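Local structure of precorrin-3 methylase (Rhodobacter capsulatus, 3NUT) at residues 11-16 / 87-92; 155-160 / 187-192; 169-174 / 223-228; 194-199 / 212-217. The protein probably transfers a methyl group from S-adenosyl-L-methionine to a precorrin intermediate on the pathway to adenosylcobalamin (vitamin B12). All coordinates share one frame; numbering follows the deposited sequence.

Contact 1: 11-16 / 87-92; sequences VTVAGL and GDPGVF. With SAH (S-adenosyl-L-homocysteine), chain E.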
# COMPACT_ATOMS: atom_id res chain seq x y z
N VAL A 11 5.27 0.05 23.03
CA VAL A 11 6.11 -0.26 21.88
C VAL A 11 5.32 0.24 20.69
O VAL A 11 4.18 -0.17 20.47
CB VAL A 11 6.37 -1.80 21.74
CG1 VAL A 11 7.12 -2.12 20.47
CG2 VAL A 11 7.10 -2.37 22.96
N THR A 12 5.92 1.11 19.91
CA THR A 12 5.30 1.54 18.69
C THR A 12 6.17 1.00 17.57
O THR A 12 7.39 1.10 17.60
CB THR A 12 5.24 3.09 18.63
OG1 THR A 12 4.28 3.57 19.58
CG2 THR A 12 4.82 3.57 17.21
N VAL A 13 5.55 0.40 16.56
CA VAL A 13 6.30 0.06 15.37
C VAL A 13 5.90 1.11 14.34
O VAL A 13 4.73 1.25 14.04
CB VAL A 13 5.99 -1.36 14.90
CG1 VAL A 13 6.91 -1.74 13.73
CG2 VAL A 13 6.21 -2.31 16.04
N ALA A 14 6.87 1.86 13.83
CA ALA A 14 6.60 3.03 13.01
C ALA A 14 7.26 2.99 11.64
O ALA A 14 8.49 2.80 11.54
CB ALA A 14 7.08 4.28 13.77
N GLY A 15 6.48 3.22 10.58
CA GLY A 15 7.03 3.29 9.23
C GLY A 15 7.62 4.64 8.84
O GLY A 15 6.99 5.68 9.01
N LEU A 16 8.82 4.64 8.30
CA LEU A 16 9.49 5.87 7.94
C LEU A 16 9.31 6.26 6.49
O LEU A 16 9.94 7.24 6.03
CB LEU A 16 11.00 5.76 8.24
CG LEU A 16 11.42 5.55 9.70
CD1 LEU A 16 12.92 5.50 9.82
CD2 LEU A 16 10.94 6.69 10.60
N GLY A 87 9.37 2.30 4.91
CA GLY A 87 8.08 2.07 4.28
C GLY A 87 6.97 1.99 5.30
O GLY A 87 6.88 2.84 6.21
N ASP A 88 6.11 0.99 5.14
CA ASP A 88 5.04 0.71 6.10
C ASP A 88 5.51 -0.46 6.95
O ASP A 88 6.14 -1.35 6.42
CB ASP A 88 3.74 0.38 5.36
CG ASP A 88 2.57 0.16 6.29
OD1 ASP A 88 1.75 1.09 6.46
OD2 ASP A 88 2.48 -0.96 6.87
N PRO A 89 5.21 -0.46 8.27
CA PRO A 89 5.74 -1.56 9.13
C PRO A 89 4.99 -2.89 9.04
O PRO A 89 5.46 -3.92 9.58
CB PRO A 89 5.64 -0.98 10.55
CG PRO A 89 4.55 0.01 10.49
CD PRO A 89 4.48 0.55 9.05
N GLY A 90 3.86 -2.88 8.35
CA GLY A 90 3.05 -4.08 8.14
C GLY A 90 3.36 -4.74 6.80
O GLY A 90 2.66 -5.68 6.38
N VAL A 91 4.40 -4.25 6.14
CA VAL A 91 4.74 -4.73 4.81
C VAL A 91 6.14 -5.35 4.82
O VAL A 91 7.17 -4.64 4.73
CB VAL A 91 4.56 -3.61 3.73
CG1 VAL A 91 4.92 -4.14 2.33
CG2 VAL A 91 3.13 -3.08 3.73
N PHE A 92 6.19 -6.68 4.97
CA PHE A 92 7.48 -7.41 5.05
C PHE A 92 8.44 -6.70 5.99
O PHE A 92 9.53 -6.31 5.58
CB PHE A 92 8.10 -7.58 3.65
CG PHE A 92 7.14 -8.14 2.65
CD1 PHE A 92 6.46 -9.35 2.92
CD2 PHE A 92 6.88 -7.47 1.46
CE1 PHE A 92 5.55 -9.87 2.02
CE2 PHE A 92 5.97 -7.98 0.54
CZ PHE A 92 5.29 -9.18 0.82
N SAH E . 8.35 -2.16 4.94
CA SAH E . 9.00 -1.88 3.62
CB SAH E . 9.40 -3.18 2.92
CG SAH E . 10.64 -3.81 3.56
SD SAH E . 11.48 -4.95 2.50
C SAH E . 7.97 -1.15 2.83
O SAH E . 6.85 -1.17 3.33
OXT SAH E . 8.18 -0.57 1.75
C5' SAH E . 12.71 -3.92 1.74
C4' SAH E . 12.54 -3.88 0.21
O4' SAH E . 11.56 -2.89 -0.13
C3' SAH E . 13.78 -3.52 -0.62
O3' SAH E . 14.57 -4.64 -1.03
C2' SAH E . 13.20 -2.86 -1.85
O2' SAH E . 12.71 -3.83 -2.80
C1' SAH E . 11.98 -2.15 -1.29
N9 SAH E . 12.27 -0.73 -0.96
C8 SAH E . 12.31 -0.17 0.26
N7 SAH E . 12.60 1.16 0.16
C5 SAH E . 12.74 1.47 -1.15
C6 SAH E . 13.04 2.69 -1.97
N6 SAH E . 13.26 3.90 -1.41
N1 SAH E . 13.10 2.56 -3.32
C2 SAH E . 12.89 1.37 -3.92
N3 SAH E . 12.62 0.23 -3.23
C4 SAH E . 12.54 0.21 -1.88
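G15 and G87 meet backbone to backbone, with G15 CA only 3.1 Å from G87 O. A side chain on G15 would clash with G87 O and with the ring of P89. G87 has positive phi, and a side chain on it would run into the carboxylate carbon of SAH. The P89 ring lies against the end of strand 10-15. Its CB touches V13 CG1 at 3.5 Å, and its CD reaches G15 N at 3.7 Å. V13 CG1 stands anti to the backbone N (chi1 -174°), and this turns the methyl to the proline. An alanine in place of P89 would probably leave a gap beside V13 and G15 and let the turn shift. D88 OD2 accepts from G90 N at 2.8 Å, forming an Asx turn inside a type I turn from D88 to V91. D88 OD1 is bonded to G118 N. The backbone of the turn grips the amino acid end of SAH. D88 N donates to SAH O at 2.9 Å. The SAH amino N donates to D88 O and V91 O, each at 2.8 Å. This is the glycine-rich cofactor loop, after strand 80-85, of the tetrapyrrole methylase fold.

Contact 2: 155-160 / 187-192; sequences RLRHAA and LREECE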
# COMPACT_ATOMS: atom_id res chain seq x y z
N ARG A 155 2.79 -18.68 -5.77
CA ARG A 155 2.30 -17.32 -5.68
C ARG A 155 2.45 -16.64 -7.04
O ARG A 155 1.51 -16.02 -7.52
CB ARG A 155 3.04 -16.51 -4.59
CG ARG A 155 2.77 -16.96 -3.16
CD ARG A 155 1.55 -16.27 -2.54
NE ARG A 155 1.10 -16.86 -1.27
CZ ARG A 155 1.82 -16.86 -0.14
NH1 ARG A 155 3.05 -16.33 -0.13
NH2 ARG A 155 1.30 -17.39 0.98
N LEU A 156 3.63 -16.77 -7.64
CA LEU A 156 3.88 -16.14 -8.94
C LEU A 156 2.86 -16.56 -9.98
O LEU A 156 2.20 -15.72 -10.55
CB LEU A 156 5.27 -16.45 -9.46
CG LEU A 156 6.47 -15.56 -9.14
CD1 LEU A 156 6.08 -14.12 -8.74
CD2 LEU A 156 7.30 -16.22 -8.09
N ARG A 157 2.70 -17.86 -10.19
CA ARG A 157 1.79 -18.39 -11.23
C ARG A 157 0.33 -18.00 -11.04
O ARG A 157 -0.37 -17.71 -12.02
CB ARG A 157 1.94 -19.91 -11.41
CG ARG A 157 3.36 -20.34 -11.77
CD ARG A 157 3.42 -21.83 -12.12
NE ARG A 157 4.77 -22.19 -12.54
CZ ARG A 157 5.22 -22.04 -13.77
NH1 ARG A 157 4.43 -21.57 -14.72
NH2 ARG A 157 6.48 -22.38 -14.07
N HIS A 158 -0.14 -17.98 -9.79
CA HIS A 158 -1.50 -17.54 -9.55
C HIS A 158 -1.76 -16.03 -9.75
O HIS A 158 -2.87 -15.62 -10.10
CB HIS A 158 -1.96 -18.00 -8.19
CG HIS A 158 -2.29 -19.45 -8.16
ND1 HIS A 158 -3.46 -19.95 -8.66
CD2 HIS A 158 -1.57 -20.52 -7.72
CE1 HIS A 158 -3.47 -21.27 -8.53
NE2 HIS A 158 -2.34 -21.63 -7.96
N ALA A 159 -0.74 -15.21 -9.53
CA ALA A 159 -0.87 -13.77 -9.73
C ALA A 159 -0.88 -13.55 -11.24
O ALA A 159 -1.69 -12.78 -11.77
CB ALA A 159 0.30 -13.03 -9.06
N ALA A 160 -0.01 -14.27 -11.93
CA ALA A 160 0.01 -14.30 -13.38
C ALA A 160 -1.35 -14.69 -13.94
O ALA A 160 -1.85 -14.01 -14.84
CB ALA A 160 1.10 -15.24 -13.88
N LEU A 187 7.74 -15.86 -15.26
CA LEU A 187 6.93 -14.78 -15.81
C LEU A 187 6.80 -14.89 -17.32
O LEU A 187 5.69 -14.82 -17.86
CB LEU A 187 7.49 -13.41 -15.41
CG LEU A 187 7.08 -12.81 -14.06
CD1 LEU A 187 7.62 -11.39 -13.98
CD2 LEU A 187 5.55 -12.82 -13.88
N ARG A 188 7.94 -15.08 -18.00
CA ARG A 188 7.91 -15.46 -19.40
C ARG A 188 7.01 -16.69 -19.63
O ARG A 188 6.23 -16.72 -20.58
CB ARG A 188 9.31 -15.68 -19.95
CG ARG A 188 10.11 -14.39 -20.01
CD ARG A 188 11.50 -14.61 -20.56
NE ARG A 188 12.23 -15.69 -19.87
CZ ARG A 188 13.38 -15.53 -19.21
NH1 ARG A 188 13.97 -14.34 -19.14
NH2 ARG A 188 13.94 -16.58 -18.63
N GLU A 189 7.06 -17.68 -18.72
CA GLU A 189 6.21 -18.87 -18.87
C GLU A 189 4.74 -18.53 -18.89
O GLU A 189 4.02 -19.03 -19.75
CB GLU A 189 6.53 -19.93 -17.82
CG GLU A 189 7.79 -20.73 -18.15
CD GLU A 189 8.03 -21.92 -17.24
OE1 GLU A 189 7.10 -22.35 -16.54
OE2 GLU A 189 9.16 -22.45 -17.25
N GLU A 190 4.30 -17.66 -17.99
CA GLU A 190 2.86 -17.45 -17.77
C GLU A 190 2.24 -16.20 -18.41
O GLU A 190 1.03 -16.02 -18.37
CB GLU A 190 2.57 -17.47 -16.26
CG GLU A 190 2.82 -18.80 -15.59
CD GLU A 190 1.60 -19.68 -15.56
OE1 GLU A 190 0.47 -19.19 -15.79
OE2 GLU A 190 1.75 -20.89 -15.27
N CYS A 191 3.08 -15.35 -19.00
CA CYS A 191 2.63 -14.05 -19.50
C CYS A 191 3.04 -13.79 -20.94
O CYS A 191 4.01 -14.36 -21.44
CB CYS A 191 3.21 -12.92 -18.63
SG CYS A 191 2.79 -12.98 -16.86
N GLU A 192 2.30 -12.90 -21.60
CA GLU A 192 2.63 -12.44 -22.95
C GLU A 192 3.94 -11.64 -22.95
O GLU A 192 4.15 -10.82 -22.05
CB GLU A 192 1.50 -11.59 -23.52
CG GLU A 192 1.39 -10.17 -22.94
CD GLU A 192 0.75 -10.12 -21.55
OE1 GLU A 192 0.14 -11.13 -21.12
OE2 GLU A 192 0.84 -9.05 -20.91
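R157 on helix 149-161 reaches across to E189 and E190 at the end of helix 179-190. The three residues form a salt-bridge network between two helices that pack beside the mixed sheet with strand 165-169. The R157 side chain runs extended from CG to NE. This carries the guanidinium to the neighbouring helix. Both acceptors sit at its edge, near its plane. NH2 donates to E189 OE1 at 2.5 Å, with an N-H...O angle of 166°. That oxygen is met from above the carboxylate plane. NH1 adds a weak bond to the same oxygen at 3.3 Å. NH1 also donates to E190 OE2 at 2.8 Å, and here the oxygen uses its anti lone pair. The E190 chain bends at chi2 (-91°), and its carboxylate is turned 68° from the guanidinium plane. E190 OE2 has a second cation, R161. R157 NE has a long, weak ion pair with E153. The two positive groups around E190 would be expected to keep it ionised. On the same helix, R155 forms a salt bridge with D136 of the second subunit. Beside the charged groups the contact is made through small apolar atoms. A160 CB meets C191 SG, just past the end of helix 179-190, at 4.1 Å and lies 3.6 Å from E190 CB.

Contact 3: 169-174 / 223-228; sequences YNPRSK and ADMRTV. With SAH (S-adenosyl-L-homocysteine), chain E.
P171 sits against the turn that leads into strand 227-231, and together the two loops form the ribose wall of the SAH pocket in this tetrapyrrole methylase. Its CG lies 3.3 Å from T227 O, and its CB packs on A223 CB. M225 bends at chi2 (-39°) and chi3. This folds the thioether back over the other loop, with SD close to R172 O and CE 3.1 Å from N170 OD1. A chi1 of -57° sets N170 CG beside its backbone N. Its OD1 thereby faces SAH O3' at 2.9 Å, while ND2 is bonded to N141. M225 O is a second possible acceptor for O3'. R172 bends at chi2 and chi3 and curls round A223, so that A223 O lies at the guanidinium edge. The Y169 ring has V228 CG2 over one face and the SAH carboxylate oxygen OXT at its edge; its OH is bonded to M122 N. D224 OD1 accepts from R226 N, making an Asx turn, and from the T227 hydroxyl at 2.8 Å. The ribose O2' is held from both loops: N170 N donates to it at 3.2 Å, and O2' donates to T227 O at 2.5 Å.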
# COMPACT_ATOMS: atom_id res chain seq x y z
N TYR A 169 9.12 -7.10 -3.73
CA TYR A 169 9.99 -6.58 -2.69
C TYR A 169 11.18 -7.52 -2.52
O TYR A 169 11.03 -8.75 -2.51
CB TYR A 169 9.22 -6.42 -1.36
CG TYR A 169 8.27 -5.21 -1.28
CD1 TYR A 169 8.53 -4.14 -0.43
CD2 TYR A 169 7.10 -5.16 -2.05
CE1 TYR A 169 7.66 -3.04 -0.35
CE2 TYR A 169 6.23 -4.08 -1.98
CZ TYR A 169 6.51 -3.01 -1.12
OH TYR A 169 5.63 -1.92 -1.07
N ASN A 170 12.37 -6.95 -2.39
CA ASN A 170 13.59 -7.72 -2.17
C ASN A 170 13.87 -8.61 -3.38
O ASN A 170 13.82 -9.83 -3.27
CB ASN A 170 13.45 -8.58 -0.91
CG ASN A 170 13.14 -7.75 0.30
OD1 ASN A 170 13.90 -6.89 0.67
ND2 ASN A 170 12.01 -8.01 0.93
N PRO A 171 14.15 -8.00 -4.54
CA PRO A 171 14.22 -8.83 -5.74
C PRO A 171 15.52 -9.66 -5.79
O PRO A 171 15.47 -10.86 -6.08
CB PRO A 171 14.14 -7.81 -6.89
CG PRO A 171 14.09 -6.43 -6.25
CD PRO A 171 14.54 -6.60 -4.82
N ARG A 172 16.66 -9.04 -5.46
CA ARG A 172 17.95 -9.72 -5.48
C ARG A 172 18.39 -10.24 -4.11
O ARG A 172 18.97 -9.51 -3.32
CB ARG A 172 19.05 -8.81 -6.04
CG ARG A 172 18.75 -8.17 -7.39
CD ARG A 172 18.48 -9.16 -8.53
NE ARG A 172 19.44 -10.25 -8.66
CZ ARG A 172 20.73 -10.11 -8.98
NH1 ARG A 172 21.27 -8.91 -9.18
NH2 ARG A 172 21.49 -11.20 -9.08
N SER A 173 18.14 -11.53 -3.86
CA SER A 173 18.60 -12.20 -2.64
C SER A 173 20.12 -12.35 -2.64
O SER A 173 20.74 -12.74 -3.64
CB SER A 173 17.91 -13.57 -2.51
OG SER A 173 18.26 -14.23 -1.29
N LYS A 174 20.72 -11.99 -1.51
CA LYS A 174 22.17 -12.06 -1.33
C LYS A 174 22.59 -13.53 -1.27
O LYS A 174 23.60 -13.90 -1.83
CB LYS A 174 22.55 -11.34 -0.04
CG LYS A 174 24.06 -11.19 0.22
CD LYS A 174 24.39 -11.57 1.68
CE LYS A 174 25.43 -10.64 2.29
NZ LYS A 174 24.81 -9.35 2.71
N ALA A 223 17.55 -5.32 -11.59
CA ALA A 223 17.18 -5.10 -10.20
C ALA A 223 18.40 -5.18 -9.28
O ALA A 223 19.34 -5.92 -9.56
CB ALA A 223 16.13 -6.12 -9.78
N ASP A 224 18.40 -4.40 -8.19
CA ASP A 224 19.27 -4.65 -7.01
C ASP A 224 18.43 -4.55 -5.75
O ASP A 224 17.21 -4.55 -5.83
CB ASP A 224 20.49 -3.72 -6.95
CG ASP A 224 20.18 -2.29 -7.35
OD1 ASP A 224 19.31 -1.65 -6.72
OD2 ASP A 224 20.83 -1.79 -8.29
N MET A 225 19.07 -4.48 -4.58
CA MET A 225 18.32 -4.39 -3.31
C MET A 225 17.74 -3.02 -3.02
O MET A 225 16.98 -2.85 -2.08
CB MET A 225 19.16 -4.91 -2.12
CG MET A 225 19.09 -6.44 -2.00
SD MET A 225 17.42 -7.08 -2.36
CE MET A 225 16.73 -7.05 -0.69
N ARG A 226 18.07 -2.05 -3.87
CA ARG A 226 17.59 -0.68 -3.81
C ARG A 226 16.36 -0.51 -4.74
O ARG A 226 16.00 0.61 -5.13
CB ARG A 226 18.74 0.24 -4.26
CG ARG A 226 18.73 1.66 -3.72
CD ARG A 226 19.28 1.81 -2.28
NE ARG A 226 18.84 3.09 -1.72
CZ ARG A 226 17.68 3.31 -1.08
NH1 ARG A 226 16.80 2.32 -0.87
NH2 ARG A 226 17.40 4.53 -0.65
N THR A 227 15.73 -1.63 -5.10
CA THR A 227 14.80 -1.66 -6.24
C THR A 227 13.53 -2.41 -5.88
O THR A 227 13.56 -3.40 -5.15
CB THR A 227 15.49 -2.30 -7.47
OG1 THR A 227 16.67 -1.56 -7.76
CG2 THR A 227 14.61 -2.32 -8.73
N VAL A 228 12.42 -1.90 -6.39
CA VAL A 228 11.16 -2.60 -6.31
C VAL A 228 10.69 -2.76 -7.76
O VAL A 228 10.81 -1.84 -8.58
CB VAL A 228 10.13 -1.85 -5.38
CG1 VAL A 228 9.75 -0.48 -5.93
CG2 VAL A 228 8.88 -2.69 -5.16
N SAH E . 8.35 -2.16 4.94
CA SAH E . 9.00 -1.88 3.62
CB SAH E . 9.40 -3.18 2.92
CG SAH E . 10.64 -3.81 3.56
SD SAH E . 11.48 -4.95 2.50
C SAH E . 7.97 -1.15 2.83
O SAH E . 6.85 -1.17 3.33
OXT SAH E . 8.18 -0.57 1.75
C5' SAH E . 12.71 -3.92 1.74
C4' SAH E . 12.54 -3.88 0.21
O4' SAH E . 11.56 -2.89 -0.13
C3' SAH E . 13.78 -3.52 -0.62
O3' SAH E . 14.57 -4.64 -1.03
C2' SAH E . 13.20 -2.86 -1.85
O2' SAH E . 12.71 -3.83 -2.80
C1' SAH E . 11.98 -2.15 -1.29
N9 SAH E . 12.27 -0.73 -0.96
C8 SAH E . 12.31 -0.17 0.26
N7 SAH E . 12.60 1.16 0.16
C5 SAH E . 12.74 1.47 -1.15
C6 SAH E . 13.04 2.69 -1.97
N6 SAH E . 13.26 3.90 -1.41
N1 SAH E . 13.10 2.56 -3.32
C2 SAH E . 12.89 1.37 -3.92
N3 SAH E . 12.62 0.23 -3.23
C4 SAH E . 12.54 0.21 -1.88

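Contact 4: 194-199 / 212-217; sequences GRLILF and VVELRD
I197 and V213 form the hydrogen-bonded pair of an antiparallel hairpin, strands 196-201 and 209-214. The backbone bonds come first. I197 N donates to V213 O and V213 N donates to I197 O, both at 2.7 Å. Each is close to linear at the carbonyl. A third bond, L215 N to R195 O at 2.9 Å, is tilted 32° from the carbonyl plane as the chain leaves the strand. A CA-H...O contact from V212 CA to I197 O adds to the set.

Apolar contacts lie on both faces. On one, L198 and V212 lie side by side, with CG and CG1 3.9 Å apart, and L196 CG also meets V212 CG1. I197, on the face it shares with V213, also reaches past the strand end, its CG1 3.9 Å from L215 CB. I197 CG1 stands anti to the carbonyl carbon, and chi2 (-70°) then brings CD1 to L215 too. V213 CG2 meets the edge of the F199 ring at CE2. V229 of strand 227-231 touches both I197 and F199. An alanine at I197 would probably open a gap between L215 and V229.

The charged side chains pair within their own segment or outside the contact. R216 NH1 forms a salt bridge with E214 OE1, with a weak hydrogen bond, and R195 NE pairs with E192. The chemistry implies a hairpin joined by backbone bonds and packed by branched aliphatic side chains and the F199 ring, with its salt bridges near R195 and E214, toward the L215 end.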
# COMPACT_ATOMS: atom_id res chain seq x y z
N GLY A 194 5.14 -8.97 -24.41
CA GLY A 194 5.06 -7.51 -24.29
C GLY A 194 4.56 -6.96 -22.95
O GLY A 194 4.17 -5.78 -22.86
N ARG A 195 4.57 -7.80 -21.92
CA ARG A 195 4.13 -7.43 -20.57
C ARG A 195 5.12 -6.46 -19.94
O ARG A 195 6.28 -6.81 -19.70
CB ARG A 195 4.01 -8.69 -19.69
CG ARG A 195 3.76 -8.43 -18.20
CD ARG A 195 2.40 -7.84 -17.95
NE ARG A 195 1.30 -8.79 -18.12
CZ ARG A 195 0.86 -9.63 -17.18
NH1 ARG A 195 1.44 -9.69 -15.99
NH2 ARG A 195 -0.15 -10.44 -17.44
N LEU A 196 4.65 -5.24 -19.69
CA LEU A 196 5.50 -4.20 -19.16
C LEU A 196 6.06 -4.53 -17.76
O LEU A 196 5.33 -4.94 -16.87
CB LEU A 196 4.72 -2.88 -19.12
CG LEU A 196 4.83 -1.79 -20.21
CD1 LEU A 196 5.31 -2.26 -21.60
CD2 LEU A 196 3.50 -1.05 -20.32
N ILE A 197 7.37 -4.40 -17.61
CA ILE A 197 8.04 -4.53 -16.33
C ILE A 197 8.83 -3.25 -16.07
O ILE A 197 9.43 -2.67 -16.99
CB ILE A 197 9.03 -5.70 -16.27
CG1 ILE A 197 8.53 -6.91 -17.11
CG2 ILE A 197 9.37 -6.06 -14.81
CD1 ILE A 197 7.30 -7.67 -16.54
N LEU A 198 8.83 -2.86 -14.80
CA LEU A 198 9.38 -1.59 -14.37
C LEU A 198 10.35 -1.87 -13.27
O LEU A 198 10.02 -2.57 -12.31
CB LEU A 198 8.26 -0.70 -13.79
CG LEU A 198 7.22 0.01 -14.66
CD1 LEU A 198 6.14 -0.92 -15.19
CD2 LEU A 198 6.59 1.09 -13.80
N PHE A 199 11.55 -1.32 -13.39
CA PHE A 199 12.54 -1.40 -12.33
C PHE A 199 12.68 -0.01 -11.76
O PHE A 199 13.10 0.94 -12.46
CB PHE A 199 13.87 -1.97 -12.84
CG PHE A 199 13.77 -3.36 -13.39
CD1 PHE A 199 14.03 -4.46 -12.57
CD2 PHE A 199 13.40 -3.58 -14.72
CE1 PHE A 199 13.93 -5.77 -13.07
CE2 PHE A 199 13.30 -4.87 -15.23
CZ PHE A 199 13.56 -5.97 -14.40
N VAL A 212 11.41 1.24 -17.67
CA VAL A 212 10.30 0.41 -18.06
C VAL A 212 10.73 -0.34 -19.30
O VAL A 212 11.13 0.26 -20.29
CB VAL A 212 9.08 1.26 -18.42
CG1 VAL A 212 7.82 0.39 -18.46
CG2 VAL A 212 8.91 2.47 -17.44
N VAL A 213 10.67 -1.67 -19.23
CA VAL A 213 10.98 -2.51 -20.38
C VAL A 213 9.92 -3.60 -20.54
O VAL A 213 9.20 -3.92 -19.59
CB VAL A 213 12.39 -3.15 -20.26
CG1 VAL A 213 13.48 -2.07 -20.28
CG2 VAL A 213 12.49 -4.02 -19.00
N GLU A 214 9.81 -4.19 -21.73
CA GLU A 214 8.96 -5.36 -21.90
C GLU A 214 9.61 -6.59 -21.27
O GLU A 214 10.83 -6.66 -21.18
CB GLU A 214 8.68 -5.62 -23.37
CG GLU A 214 8.03 -4.45 -24.10
CD GLU A 214 8.27 -4.52 -25.60
OE1 GLU A 214 9.44 -4.79 -25.98
OE2 GLU A 214 7.31 -4.32 -26.38
N LEU A 215 8.79 -7.55 -20.83
CA LEU A 215 9.27 -8.77 -20.19
C LEU A 215 10.30 -9.53 -21.03
O LEU A 215 11.32 -9.98 -20.49
CB LEU A 215 8.09 -9.68 -19.86
CG LEU A 215 8.24 -11.08 -19.26
CD1 LEU A 215 8.96 -11.07 -17.92
CD2 LEU A 215 6.87 -11.73 -19.13
N ARG A 216 10.02 -9.64 -22.33
CA ARG A 216 10.94 -10.24 -23.30
C ARG A 216 12.37 -9.70 -23.19
O ARG A 216 13.33 -10.46 -23.28
CB ARG A 216 10.42 -10.00 -24.73
CG ARG A 216 11.31 -9.05 -25.58
CD ARG A 216 10.52 -8.06 -26.43
NE ARG A 216 9.36 -8.67 -27.08
CZ ARG A 216 8.58 -8.04 -27.94
NH1 ARG A 216 8.82 -6.78 -28.28
NH2 ARG A 216 7.54 -8.69 -28.47
N ASP A 217 12.49 -8.38 -22.99
CA ASP A 217 13.77 -7.67 -23.02
C ASP A 217 14.47 -7.56 -21.66
O ASP A 217 15.61 -7.06 -21.58
CB ASP A 217 13.55 -6.26 -23.56
CG ASP A 217 13.50 -6.22 -25.07
OD1 ASP A 217 14.50 -6.60 -25.71
OD2 ASP A 217 12.45 -5.79 -25.61

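How the contacts relate
Contacts 1 and 3 bind neighbouring parts of SAH: contact 1 its amino acid end, contact 3 chiefly its ribose. Their centres are 19 Å apart, yet they touch. F92 CD2 lies 3.8 Å from Y169 CG, and the two rings meet edge-to-face. Contact 4 is nested inside the chain loop closed by contact 3. The two share a sheet, where strands 196-201 and 227-231 are neighbours, and T227 CG2 packs on F199 CB at 4.2 Å. Contact 2 lies about 13 Å from contact 4, centre to centre. L215 CD2 joins them, 3.5 Å from L187 O. Contacts 1 and 2 both touch the second subunit, but contact 2 is away from the SAH pocket.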